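Local coordinates for WYL1 (Ruminococcus sp., PDB 6OAW), which probably acts as a WYL-domain accessory protein that modulates the RNA-targeting effector of a Type VI-D CRISPR-Cas system, at residues Ser31-Ile36 / Asn129-Arg134; Ser61-Ala66 / Asn88-Trp93; Glu179-Ile184 / Met235-Val240; Lys253-Arg258 / Phe302-Ser307. All blocks are in the same frame, centred on the assembly; numbering follows the deposited sequence. Where two conformers were deposited one is given.

Contact 1 of 4, residues Ser31-Ile36 / Asn129-Arg134; sequences SAYSVI and NAVRVR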
loop_
_atom_site.group_PDB
_atom_site.type_symbol
_atom_site.label_atom_id
_atom_site.label_comp_id
_atom_site.label_asym_id
_atom_site.label_seq_id
_atom_site.Cartn_x
_atom_site.Cartn_y
_atom_site.Cartn_z
ATOM N N SER B 31 -9.502 6.844 8.363
ATOM C CA SER B 31 -8.440 6.575 7.357
ATOM C C SER B 31 -9.053 6.589 5.957
ATOM O O SER B 31 -8.523 7.271 5.085
ATOM C CB SER B 31 -7.633 5.356 7.670
ATOM O OG SER B 31 -8.404 4.163 7.635
ATOM N N ALA B 32 -10.200 5.951 5.773
ATOM C CA ALA B 32 -10.940 5.968 4.482
ATOM C C ALA B 32 -11.397 7.390 4.124
ATOM O O ALA B 32 -11.245 7.795 2.944
ATOM C CB ALA B 32 -12.098 5.018 4.521
ATOM N N TYR B 33 -11.928 8.132 5.087
ATOM C CA TYR B 33 -12.375 9.523 4.852
ATOM C C TYR B 33 -11.206 10.357 4.324
ATOM O O TYR B 33 -11.394 11.131 3.400
ATOM C CB TYR B 33 -12.921 10.164 6.125
ATOM C CG TYR B 33 -13.382 11.590 5.961
ATOM C CD1 TYR B 33 -14.539 11.899 5.269
ATOM C CD2 TYR B 33 -12.646 12.634 6.492
ATOM C CE1 TYR B 33 -14.983 13.204 5.148
ATOM C CE2 TYR B 33 -13.077 13.946 6.390
ATOM C CZ TYR B 33 -14.255 14.230 5.720
ATOM O OH TYR B 33 -14.690 15.519 5.584
ATOM N N SER B 34 -10.053 10.258 4.966
ATOM C CA SER B 34 -8.890 11.114 4.660
ATOM C C SER B 34 -8.314 10.709 3.284
ATOM O O SER B 34 -7.880 11.599 2.551
ATOM C CB SER B 34 -7.886 11.034 5.761
ATOM O OG SER B 34 -7.251 9.799 5.670
ATOM N N VAL B 35 -8.351 9.431 2.906
ATOM C CA VAL B 35 -7.982 9.007 1.518
ATOM C C VAL B 35 -8.935 9.649 0.498
ATOM O O VAL B 35 -8.458 10.200 -0.511
ATOM C CB VAL B 35 -7.919 7.481 1.354
ATOM C CG1 VAL B 35 -7.737 7.089 -0.114
ATOM C CG2 VAL B 35 -6.799 6.875 2.188
ATOM N N ILE B 36 -10.231 9.641 0.754
ATOM C CA ILE B 36 -11.255 10.188 -0.191
ATOM C C ILE B 36 -11.112 11.719 -0.327
ATOM O O ILE B 36 -11.120 12.182 -1.452
ATOM C CB ILE B 36 -12.648 9.737 0.244
ATOM C CG1 ILE B 36 -12.811 8.237 0.018
ATOM C CG2 ILE B 36 -13.750 10.526 -0.439
ATOM C CD1 ILE B 36 -13.965 7.649 0.784
ATOM N N ASN B 129 -13.969 5.903 15.922
ATOM C CA ASN B 129 -14.624 7.228 15.913
ATOM C C ASN B 129 -14.950 7.532 14.442
ATOM O O ASN B 129 -14.123 8.176 13.773
ATOM C CB ASN B 129 -13.751 8.295 16.592
ATOM C CG ASN B 129 -13.252 7.998 18.004
ATOM O OD1 ASN B 129 -13.954 7.462 18.873
ATOM N ND2 ASN B 129 -12.035 8.436 18.289
ATOM N N ALA B 130 -16.084 7.039 13.934
ATOM C CA ALA B 130 -16.471 7.114 12.504
ATOM C C ALA B 130 -16.752 8.547 12.080
ATOM O O ALA B 130 -17.279 9.328 12.896
ATOM C CB ALA B 130 -17.679 6.276 12.238
ATOM N N VAL B 131 -16.421 8.872 10.835
ATOM C CA VAL B 131 -16.784 10.173 10.215
ATOM C C VAL B 131 -18.088 9.950 9.456
ATOM O O VAL B 131 -18.118 9.094 8.571
ATOM C CB VAL B 131 -15.696 10.701 9.261
ATOM C CG1 VAL B 131 -16.033 12.112 8.792
ATOM C CG2 VAL B 131 -14.300 10.635 9.873
ATOM N N ARG B 132 -19.094 10.741 9.804
ATOM C CA ARG B 132 -20.427 10.828 9.178
ATOM C C ARG B 132 -20.281 11.474 7.802
ATOM O O ARG B 132 -20.062 12.683 7.780
ATOM C CB ARG B 132 -21.254 11.734 10.108
ATOM C CG ARG B 132 -22.761 11.644 9.910
ATOM C CD ARG B 132 -23.511 12.833 10.474
ATOM N NE ARG B 132 -24.847 12.820 9.918
ATOM C CZ ARG B 132 -25.795 13.719 10.185
ATOM N NH1 ARG B 132 -26.979 13.612 9.608
ATOM N NH2 ARG B 132 -25.552 14.715 11.021
ATOM N N VAL B 133 -20.350 10.725 6.709
ATOM C CA VAL B 133 -20.257 11.330 5.347
ATOM C C VAL B 133 -21.647 11.314 4.710
ATOM O O VAL B 133 -22.293 10.246 4.670
ATOM C CB VAL B 133 -19.206 10.630 4.469
ATOM C CG1 VAL B 133 -19.059 11.308 3.116
ATOM C CG2 VAL B 133 -17.871 10.583 5.187
ATOM N N ARG B 134 -22.091 12.486 4.275
ATOM C CA ARG B 134 -23.486 12.739 3.839
ATOM C C ARG B 134 -23.479 12.622 2.316
ATOM O O ARG B 134 -23.004 13.563 1.646
ATOM C CB ARG B 134 -24.008 14.098 4.328
ATOM C CG ARG B 134 -24.616 14.070 5.721
#
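Tyr-33 reaches out from the helix across two valines of the facing strand, Val-131 and Val-133. At its root, CB lies 4.0 Å from Val-131 CG2. The next atom, CG, is already above the other methyl of that valine, and the ring then spreads over it: Val-131 CG1 stands 3.8 Å from the centroid of the Tyr-33 ring and only 9° off the ring normal, a well-centred CH-pi contact. Farther along one flank, Tyr-33 CD1 meets Val-133 CG2 at 3.6 Å, and CE1 is next to the same methyl at 3.9 Å; this second valine comes in obliquely. Toward the tip, CZ is still 4.1 Å from Val-131 CG1. With CG anti to the backbone nitrogen (chi1 179°), the ring is carried away from the helix axis and over the strand. Replacing Tyr-33 by an alanine would probably strip the cover from Val-131 CG1 and Val-133 CG2 and open a gap between helix and strand. Behind the contact, Val-133 also packs on Leu-28, Met-55 and Leu-59, while the backbones of Val-131 and Val-133 pair with Leu-28 and Ile-26. The succession of strand 23-28, helix 30-44 and helix 55-71 is consistent with a ribbon-helix-helix unit, here with strand 131-136 of the same chain as antiparallel partner of its ribbon.

Contact 2 of 4, residues Ser61-Ala66 / Asn88-Trp93; sequences SIFDSA and NAFVEW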
loop_
_atom_site.group_PDB
_atom_site.type_symbol
_atom_site.label_atom_id
_atom_site.label_comp_id
_atom_site.label_asym_id
_atom_site.label_seq_id
_atom_site.Cartn_x
_atom_site.Cartn_y
_atom_site.Cartn_z
ATOM N N SER B 61 -19.227 9.012 -8.625
ATOM C CA SER B 61 -18.272 8.595 -9.683
ATOM C C SER B 61 -17.601 7.289 -9.267
ATOM O O SER B 61 -17.447 6.400 -10.116
ATOM C CB SER B 61 -17.223 9.641 -9.934
ATOM O OG SER B 61 -17.806 10.797 -10.478
ATOM N N ILE B 62 -17.149 7.207 -8.020
ATOM C CA ILE B 62 -16.443 6.002 -7.507
ATOM C C ILE B 62 -17.421 4.828 -7.605
ATOM O O ILE B 62 -17.054 3.803 -8.207
ATOM C CB ILE B 62 -15.945 6.204 -6.072
ATOM C CG1 ILE B 62 -14.848 7.269 -6.011
ATOM C CG2 ILE B 62 -15.471 4.879 -5.480
ATOM C CD1 ILE B 62 -14.453 7.649 -4.609
ATOM N N PHE B 63 -18.620 5.000 -7.040
ATOM C CA PHE B 63 -19.682 3.981 -7.062
ATOM C C PHE B 63 -19.953 3.579 -8.511
ATOM O O PHE B 63 -19.933 2.378 -8.748
ATOM C CB PHE B 63 -20.947 4.441 -6.347
ATOM C CG PHE B 63 -21.970 3.348 -6.281
ATOM C CD1 PHE B 63 -22.797 3.106 -7.366
ATOM C CD2 PHE B 63 -22.032 2.516 -5.181
ATOM C CE1 PHE B 63 -23.671 2.038 -7.343
ATOM C CE2 PHE B 63 -22.931 1.461 -5.148
ATOM C CZ PHE B 63 -23.751 1.232 -6.227
ATOM N N ASP B 64 -20.138 4.518 -9.440
ATOM C CA ASP B 64 -20.571 4.237 -10.833
ATOM C C ASP B 64 -19.491 3.410 -11.534
ATOM O O ASP B 64 -19.823 2.375 -12.192
ATOM C CB ASP B 64 -20.876 5.511 -11.625
ATOM C CG ASP B 64 -22.195 6.166 -11.240
ATOM O OD1 ASP B 64 -22.973 5.525 -10.514
ATOM O OD2 ASP B 64 -22.422 7.311 -11.650
ATOM N N SER B 65 -18.237 3.824 -11.392
ATOM C CA SER B 65 -17.100 3.111 -12.007
ATOM C C SER B 65 -16.991 1.688 -11.463
ATOM O O SER B 65 -16.889 0.753 -12.281
ATOM C CB SER B 65 -15.854 3.905 -11.802
ATOM O OG SER B 65 -15.979 5.100 -12.539
ATOM N N ALA B 66 -16.954 1.527 -10.147
ATOM C CA ALA B 66 -16.756 0.213 -9.503
ATOM C C ALA B 66 -17.923 -0.708 -9.887
ATOM O O ALA B 66 -17.680 -1.886 -10.151
ATOM C CB ALA B 66 -16.653 0.378 -8.008
ATOM N N ASN B 88 -13.889 -5.710 -3.822
ATOM C CA ASN B 88 -14.377 -6.794 -2.945
ATOM C C ASN B 88 -15.795 -6.471 -2.457
ATOM O O ASN B 88 -16.522 -7.427 -2.252
ATOM C CB ASN B 88 -13.377 -7.048 -1.826
ATOM C CG ASN B 88 -12.091 -7.625 -2.368
ATOM O OD1 ASN B 88 -12.117 -8.428 -3.302
ATOM N ND2 ASN B 88 -10.963 -7.212 -1.814
ATOM N N ALA B 89 -16.203 -5.198 -2.360
ATOM C CA ALA B 89 -17.553 -4.806 -1.883
ATOM C C ALA B 89 -18.624 -5.148 -2.921
ATOM O O ALA B 89 -19.792 -5.332 -2.508
ATOM C CB ALA B 89 -17.617 -3.343 -1.543
ATOM N N PHE B 90 -18.261 -5.177 -4.204
ATOM C CA PHE B 90 -19.162 -5.626 -5.293
ATOM C C PHE B 90 -19.034 -7.153 -5.428
ATOM O O PHE B 90 -17.935 -7.696 -5.313
ATOM C CB PHE B 90 -18.898 -4.851 -6.586
ATOM C CG PHE B 90 -19.437 -3.444 -6.522
ATOM C CD1 PHE B 90 -20.786 -3.176 -6.751
ATOM C CD2 PHE B 90 -18.610 -2.389 -6.141
ATOM C CE1 PHE B 90 -21.276 -1.877 -6.674
ATOM C CE2 PHE B 90 -19.105 -1.100 -6.060
ATOM C CZ PHE B 90 -20.426 -0.842 -6.335
ATOM N N VAL B 91 -20.161 -7.809 -5.667
ATOM C CA VAL B 91 -20.325 -9.272 -5.426
ATOM C C VAL B 91 -20.645 -9.971 -6.752
ATOM O O VAL B 91 -20.138 -11.064 -6.936
ATOM C CB VAL B 91 -21.377 -9.578 -4.341
ATOM C CG1 VAL B 91 -21.313 -11.033 -3.924
ATOM C CG2 VAL B 91 -21.225 -8.701 -3.104
ATOM N N GLU B 92 -21.425 -9.364 -7.647
ATOM C CA GLU B 92 -21.752 -9.939 -8.978
ATOM C C GLU B 92 -20.500 -10.549 -9.644
ATOM O O GLU B 92 -20.546 -11.716 -10.035
ATOM C CB GLU B 92 -22.388 -8.874 -9.859
ATOM C CG GLU B 92 -22.672 -9.347 -11.276
ATOM C CD GLU B 92 -24.080 -9.786 -11.524
ATOM O OE1 GLU B 92 -24.314 -11.028 -11.555
ATOM O OE2 GLU B 92 -24.933 -8.883 -11.693
ATOM N N TRP B 93 -19.408 -9.800 -9.766
ATOM C CA TRP B 93 -18.202 -10.309 -10.458
ATOM C C TRP B 93 -17.686 -11.545 -9.722
ATOM O O TRP B 93 -17.107 -12.421 -10.398
ATOM C CB TRP B 93 -17.113 -9.247 -10.634
ATOM C CG TRP B 93 -16.395 -8.855 -9.385
ATOM C CD1 TRP B 93 -16.717 -7.815 -8.558
ATOM C CD2 TRP B 93 -15.166 -9.405 -8.875
ATOM N NE1 TRP B 93 -15.813 -7.729 -7.536
ATOM C CE2 TRP B 93 -14.842 -8.679 -7.711
ATOM C CE3 TRP B 93 -14.295 -10.425 -9.292
ATOM C CZ2 TRP B 93 -13.703 -8.959 -6.955
ATOM C CZ3 TRP B 93 -13.175 -10.718 -8.536
ATOM C CH2 TRP B 93 -12.885 -9.994 -7.377
#
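Phe-90 drives its ring into the side of helix 55-71 and meets two residues there, Ala-66 and Phe-63, set one helical turn apart; with 84 Å² buried, it contributes over half of the 155 Å² of the contact. Its outer atom CZ points at the face of Phe-63, 3.6 Å from Phe-63 CE2. The centroids of the Phe-63 and Phe-90 rings are 5.3 Å apart and their planes meet at 63°, which makes this a T-shaped pair with Phe-90 supplying the edge. CZ sits toward the rim of the Phe-63 ring and not over its middle. The other neighbour works on a different part of the same ring: Ala-66 CB touches Phe-90 CE2 at 3.5 Å, and the carbonyl carbon of Ala-66 lies over one face, 4.0 Å above the ring plane and off centre. Phe-63 has its CG anti to the backbone nitrogen (chi1 -175°), a setting that swings the ring along the helix flank until its face meets the incoming edge. In the fold, helix 55-71 would be the second helix of a ribbon-helix-helix-like unit, and the turn before the short helix 92-96 plugs its side with an aromatic. The aromatic cluster continues beyond this pair, since Phe-90 also makes an edge-to-face contact with Phe-164, and Phe-63 packs on Tyr-169 of helix 161-172. Polar bonds hold the plug's backbone: Glu-153 OE2 takes the amides of Val-91 and Glu-92, and Ser-70 OG bonds to the amide of Trp-93.

Contact 3 of 4, residues Glu179-Ile184 / Met235-Val240; sequences ERERLI and MYNYLV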
loop_
_atom_site.group_PDB
_atom_site.type_symbol
_atom_site.label_atom_id
_atom_site.label_comp_id
_atom_site.label_asym_id
_atom_site.label_seq_id
_atom_site.Cartn_x
_atom_site.Cartn_y
_atom_site.Cartn_z
ATOM N N GLU B 179 -4.753 2.279 -8.744
ATOM C CA GLU B 179 -6.093 1.645 -8.814
ATOM C C GLU B 179 -7.155 2.712 -8.568
ATOM O O GLU B 179 -8.094 2.768 -9.352
ATOM C CB GLU B 179 -6.227 0.470 -7.845
ATOM C CG GLU B 179 -5.623 -0.821 -8.385
ATOM C CD GLU B 179 -5.373 -1.866 -7.306
ATOM O OE1 GLU B 179 -5.126 -1.496 -6.122
ATOM O OE2 GLU B 179 -5.478 -3.059 -7.634
ATOM N N ARG B 180 -6.994 3.543 -7.541
ATOM C CA ARG B 180 -8.024 4.558 -7.208
ATOM C C ARG B 180 -8.172 5.500 -8.397
ATOM O O ARG B 180 -9.314 5.844 -8.725
ATOM C CB ARG B 180 -7.704 5.306 -5.912
ATOM C CG ARG B 180 -7.735 4.392 -4.698
ATOM C CD ARG B 180 -7.671 5.102 -3.374
ATOM N NE ARG B 180 -6.785 6.254 -3.369
ATOM C CZ ARG B 180 -5.468 6.242 -3.144
ATOM N NH1 ARG B 180 -4.821 5.109 -2.919
ATOM N NH2 ARG B 180 -4.799 7.381 -3.187
ATOM N N GLU B 181 -7.061 5.825 -9.047
ATOM C CA GLU B 181 -7.046 6.773 -10.186
ATOM C C GLU B 181 -7.840 6.187 -11.363
ATOM O O GLU B 181 -8.520 6.956 -12.066
ATOM C CB GLU B 181 -5.598 7.108 -10.550
ATOM C CG GLU B 181 -5.503 8.282 -11.492
ATOM C CD GLU B 181 -4.153 8.439 -12.165
ATOM O OE1 GLU B 181 -3.693 7.471 -12.854
ATOM O OE2 GLU B 181 -3.564 9.508 -11.962
ATOM N N ARG B 182 -7.813 4.867 -11.552
ATOM C CA ARG B 182 -8.508 4.239 -12.711
ATOM C C ARG B 182 -10.013 4.252 -12.462
ATOM O O ARG B 182 -10.749 4.405 -13.421
ATOM C CB ARG B 182 -7.982 2.835 -13.005
ATOM C CG ARG B 182 -6.501 2.806 -13.341
ATOM C CD ARG B 182 -6.157 1.648 -14.248
ATOM N NE ARG B 182 -6.121 0.378 -13.532
ATOM C CZ ARG B 182 -5.135 -0.012 -12.722
ATOM N NH1 ARG B 182 -4.104 0.775 -12.504
ATOM N NH2 ARG B 182 -5.194 -1.178 -12.111
ATOM N N LEU B 183 -10.460 4.134 -11.218
ATOM C CA LEU B 183 -11.892 4.311 -10.878
ATOM C C LEU B 183 -12.310 5.760 -11.161
ATOM O O LEU B 183 -13.365 5.957 -11.797
ATOM C CB LEU B 183 -12.128 3.944 -9.410
ATOM C CG LEU B 183 -12.088 2.455 -9.102
ATOM C CD1 LEU B 183 -12.209 2.213 -7.602
ATOM C CD2 LEU B 183 -13.188 1.718 -9.860
ATOM N N ILE B 184 -11.511 6.738 -10.751
ATOM C CA ILE B 184 -11.880 8.180 -10.897
ATOM C C ILE B 184 -11.946 8.551 -12.378
ATOM O O ILE B 184 -12.804 9.364 -12.719
ATOM C CB ILE B 184 -10.882 9.083 -10.155
ATOM C CG1 ILE B 184 -10.838 8.767 -8.661
ATOM C CG2 ILE B 184 -11.160 10.555 -10.418
ATOM C CD1 ILE B 184 -9.669 9.465 -7.960
HETATM N N MSE B 235 1.809 4.292 -8.636
HETATM C CA MSE B 235 1.471 5.729 -8.359
HETATM C C MSE B 235 0.532 6.268 -9.445
HETATM O O MSE B 235 -0.568 6.700 -9.086
HETATM C CB MSE B 235 2.730 6.590 -8.215
HETATM C CG MSE B 235 3.653 6.193 -7.066
HETATM SE SE MSE B 235 2.904 6.469 -5.256
HETATM C CE MSE B 235 2.374 4.736 -4.473
ATOM N N TYR B 236 0.914 6.239 -10.722
ATOM C CA TYR B 236 0.143 6.898 -11.808
ATOM C C TYR B 236 -0.125 5.939 -12.955
ATOM O O TYR B 236 0.660 5.003 -13.151
ATOM C CB TYR B 236 0.888 8.152 -12.284
ATOM C CG TYR B 236 1.064 9.167 -11.184
ATOM C CD1 TYR B 236 -0.036 9.823 -10.644
ATOM C CD2 TYR B 236 2.309 9.385 -10.602
ATOM C CE1 TYR B 236 0.096 10.715 -9.585
ATOM C CE2 TYR B 236 2.459 10.270 -9.541
ATOM C CZ TYR B 236 1.356 10.954 -9.046
ATOM O OH TYR B 236 1.499 11.828 -8.005
ATOM N N ASN B 237 -1.232 6.170 -13.668
ATOM C CA ASN B 237 -1.574 5.490 -14.933
ATOM C C ASN B 237 -1.192 6.386 -16.114
ATOM O O ASN B 237 -1.456 7.597 -16.076
ATOM C CB ASN B 237 -3.047 5.101 -14.989
ATOM C CG ASN B 237 -3.427 4.207 -13.833
ATOM O OD1 ASN B 237 -3.151 3.005 -13.855
ATOM N ND2 ASN B 237 -4.000 4.806 -12.800
ATOM N N TYR B 238 -0.635 5.773 -17.158
ATOM C CA TYR B 238 -0.191 6.436 -18.410
ATOM C C TYR B 238 -0.874 5.754 -19.599
ATOM O O TYR B 238 -0.948 4.521 -19.647
ATOM C CB TYR B 238 1.331 6.360 -18.534
ATOM C CG TYR B 238 2.103 7.068 -17.454
ATOM C CD1 TYR B 238 2.327 6.435 -16.243
ATOM C CD2 TYR B 238 2.567 8.367 -17.609
ATOM C CE1 TYR B 238 3.019 7.056 -15.221
ATOM C CE2 TYR B 238 3.289 8.997 -16.599
ATOM C CZ TYR B 238 3.498 8.348 -15.388
ATOM O OH TYR B 238 4.190 8.886 -14.338
ATOM N N LEU B 239 -1.337 6.532 -20.570
ATOM C CA LEU B 239 -1.657 6.012 -21.920
ATOM C C LEU B 239 -0.381 6.053 -22.756
ATOM O O LEU B 239 0.067 7.158 -23.102
ATOM C CB LEU B 239 -2.750 6.847 -22.581
ATOM C CG LEU B 239 -3.039 6.450 -24.022
ATOM C CD1 LEU B 239 -3.417 4.983 -24.121
ATOM C CD2 LEU B 239 -4.146 7.310 -24.603
ATOM N N VAL B 240 0.203 4.895 -23.039
ATOM C CA VAL B 240 1.275 4.783 -24.059
ATOM C C VAL B 240 0.596 4.752 -25.424
ATOM O O VAL B 240 -0.362 4.012 -25.592
ATOM C CB VAL B 240 2.196 3.573 -23.825
ATOM C CG1 VAL B 240 3.262 3.493 -24.902
ATOM C CG2 VAL B 240 2.851 3.625 -22.457
#
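Glu-181 and Arg-182, consecutive on the helix, take hold of Asn-237, the first at its amide nitrogen and backbone N, the second at its amide oxygen. Glu-181 OE1 receives two bonds from this one residue: the side-chain ND2 at 2.7 Å, on the anti side of the carboxylate, and the backbone N of Asn-237 at 2.9 Å, on the syn side. Both are moderately straight, near 150°, and each donor lies somewhat out of the carboxylate plane. Arg-182 NH1 donates to Asn-237 OD1 over 2.8 Å, arriving in the carbonyl plane on a lone pair, although the guanidinium and amide planes stand almost perpendicular at 88°. Glu-181 OE2 lies 3.8 Å from Tyr-236 CD1, at the edge of that ring; Leu-326 of the second subunit packs on Tyr-236. Extended beyond CG, with CG anti to the backbone nitrogen (chi1 -168°), the glutamate chain spans the gap to the strand. A second shell fixes the amide: Ser-230 OG also bonds to Asn-237 OD1, and Cys-178 O takes a further bond from ND2, so donors gather at the oxygen and acceptors at the nitrogen. Arg-182 is itself steadied through NE by Gly-83 O. Arg-258 packs against Glu-181 and would probably favour its charged form. The last turns of helix 177-184 thus meet the start of strand 237-243, which is flanked in its antiparallel sheet by strands 219-230 and 253-258.

Contact 4 of 4, residues Lys253-Arg258 / Phe302-Ser307; sequences KADSYR and FGSDES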
loop_
_atom_site.group_PDB
_atom_site.type_symbol
_atom_site.label_atom_id
_atom_site.label_comp_id
_atom_site.label_asym_id
_atom_site.label_seq_id
_atom_site.Cartn_x
_atom_site.Cartn_y
_atom_site.Cartn_z
ATOM N N LYS B 253 4.165 10.468 -33.292
ATOM C CA LYS B 253 5.342 9.910 -32.565
ATOM C C LYS B 253 4.869 9.256 -31.259
ATOM O O LYS B 253 3.903 9.751 -30.628
ATOM C CB LYS B 253 6.384 10.993 -32.262
ATOM N N ALA B 254 5.532 8.179 -30.864
ATOM C CA ALA B 254 5.297 7.472 -29.590
ATOM C C ALA B 254 5.379 8.476 -28.435
ATOM O O ALA B 254 6.256 9.358 -28.455
ATOM C CB ALA B 254 6.301 6.373 -29.406
ATOM N N ASP B 255 4.485 8.347 -27.460
ATOM C CA ASP B 255 4.522 9.166 -26.228
ATOM C C ASP B 255 3.768 8.443 -25.115
ATOM O O ASP B 255 3.143 7.367 -25.380
ATOM C CB ASP B 255 3.977 10.566 -26.503
ATOM C CG ASP B 255 4.689 11.657 -25.738
ATOM O OD1 ASP B 255 5.107 11.398 -24.583
ATOM O OD2 ASP B 255 4.834 12.759 -26.304
ATOM N N SER B 256 3.868 9.014 -23.910
ATOM C CA SER B 256 3.187 8.549 -22.684
ATOM C C SER B 256 2.507 9.725 -21.972
ATOM O O SER B 256 3.242 10.606 -21.421
ATOM C CB SER B 256 4.200 7.826 -21.815
ATOM O OG SER B 256 3.620 7.357 -20.602
ATOM N N TYR B 257 1.164 9.716 -21.930
ATOM C CA TYR B 257 0.314 10.732 -21.273
ATOM C C TYR B 257 -0.270 10.185 -19.963
ATOM O O TYR B 257 -0.933 9.139 -19.992
ATOM C CB TYR B 257 -0.837 11.152 -22.193
ATOM C CG TYR B 257 -0.419 11.951 -23.386
ATOM C CD1 TYR B 257 0.065 11.334 -24.525
ATOM C CD2 TYR B 257 -0.413 13.337 -23.342
ATOM C CE1 TYR B 257 0.472 12.076 -25.627
ATOM C CE2 TYR B 257 -0.002 14.093 -24.426
ATOM C CZ TYR B 257 0.440 13.458 -25.566
ATOM O OH TYR B 257 0.865 14.203 -26.609
ATOM N N ARG B 258 -0.101 10.908 -18.858
ATOM C CA ARG B 258 -0.886 10.655 -17.611
ATOM C C ARG B 258 -2.373 10.641 -17.986
ATOM O O ARG B 258 -2.829 11.614 -18.630
ATOM C CB ARG B 258 -0.626 11.763 -16.584
ATOM C CG ARG B 258 0.764 11.727 -15.959
ATOM C CD ARG B 258 0.793 10.900 -14.692
ATOM N NE ARG B 258 -0.232 11.463 -13.832
ATOM C CZ ARG B 258 -0.062 12.370 -12.891
ATOM N NH1 ARG B 258 -1.121 12.818 -12.233
ATOM N NH2 ARG B 258 1.145 12.775 -12.554
ATOM N N PHE B 302 9.696 8.303 -17.587
ATOM C CA PHE B 302 10.980 8.904 -18.041
ATOM C C PHE B 302 11.352 8.437 -19.451
ATOM O O PHE B 302 12.145 9.087 -20.074
ATOM C CB PHE B 302 12.113 8.609 -17.055
ATOM C CG PHE B 302 11.878 9.212 -15.696
ATOM C CD1 PHE B 302 11.689 10.576 -15.551
ATOM C CD2 PHE B 302 11.792 8.408 -14.574
ATOM C CE1 PHE B 302 11.440 11.131 -14.308
ATOM C CE2 PHE B 302 11.557 8.964 -13.327
ATOM C CZ PHE B 302 11.381 10.322 -13.194
ATOM N N GLY B 303 10.768 7.364 -19.966
ATOM C CA GLY B 303 11.024 6.930 -21.354
ATOM C C GLY B 303 10.789 8.037 -22.375
ATOM O O GLY B 303 11.533 8.049 -23.381
ATOM N N SER B 304 9.833 8.941 -22.111
ATOM C CA SER B 304 9.371 10.061 -22.980
ATOM C C SER B 304 10.454 11.138 -23.184
ATOM O O SER B 304 10.414 11.814 -24.233
ATOM C CB SER B 304 8.112 10.683 -22.412
ATOM O OG SER B 304 7.287 11.159 -23.468
ATOM N N ASP B 305 11.381 11.294 -22.228
ATOM C CA ASP B 305 12.520 12.261 -22.284
ATOM C C ASP B 305 13.699 11.630 -23.067
ATOM O O ASP B 305 13.568 10.444 -23.457
ATOM C CB ASP B 305 12.845 12.742 -20.860
ATOM N N GLU B 306 14.811 12.365 -23.266
ATOM C CA GLU B 306 15.929 12.005 -24.203
ATOM C C GLU B 306 17.200 11.509 -23.463
ATOM O O GLU B 306 17.543 12.070 -22.399
ATOM C CB GLU B 306 16.260 13.195 -25.113
ATOM C CG GLU B 306 15.307 13.365 -26.291
ATOM C CD GLU B 306 15.417 12.314 -27.383
ATOM N N SER B 307 17.878 10.513 -24.068
ATOM C CA SER B 307 19.102 9.791 -23.594
ATOM C C SER B 307 20.371 10.656 -23.749
ATOM O O SER B 307 21.143 10.446 -24.727
ATOM C CB SER B 307 19.245 8.458 -24.333
#
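Asp-255 and Ser-304 make the tight spot of this small interface, which buries 82 Å² in all. Asp-255 OD1 and Ser-304 OG approach to 2.5 Å, a separation too short to be read with confidence at this resolution. More secure is their shared partner: Tyr-214 OH is hydrogen-bonded to both oxygens and joins strand and loop through a third residue. Asp-255 OD1 also accepts the backbone N of Ser-256 at 2.8 Å (N-H...O angle 149°) on its anti lone pair, a bond that restrains the rotation of the carboxylate. Both side chains are turned off the staggered positions, Asp-255 with chi1 at -144° and Ser-304 at -148°, setting both oxygens within reach of Tyr-214 OH. An alanine at Asp-255 is likely to leave Tyr-214 OH and the Ser-256 amide without the carboxylate oxygen they share. Away from this point the packing is thin. Ser-256 N is 4.1 Å from Ser-304 OG, and Ser-256 directs its hydroxyl to Pro-300 O instead. The loop then leaves the strand toward solvent, where Glu-306 and Ser-307 are exposed and their side-chain ends, like that of Asp-305, were not modelled. The tight part rests on a type I beta turn, Phe-302 to Asp-305, closed by Asp-305 N to Phe-302 O at 3.2 Å. It docks on strand 253-258 of the antiparallel sheet, in what is probably the Sm-like beta fold of the WYL domain.

In the fold
The four contacts step across the chain from its helical N-terminal part to the beta sheet and the loop beyond. Contact 2 is nested along the chain inside the loop closed by contact 1; their centres lie 18 Å apart without touching. Contact 3, about 1 Å from the chain centre, links the two ends: it touches contact 2 where Ser-65 OG meets Leu-183 O at 2.8 Å, and contact 1 where Val-35 CG1 packs 3.5 Å from Arg-180 NE. Toward contact 4, adjacent strands pair through Leu-239 N and Tyr-257 O, 2.7 Å apart, and Tyr-236 makes a cation-pi contact with Arg-258. Contacts 1 and 4 have centres 38 Å apart, on opposite sides of the chain centre.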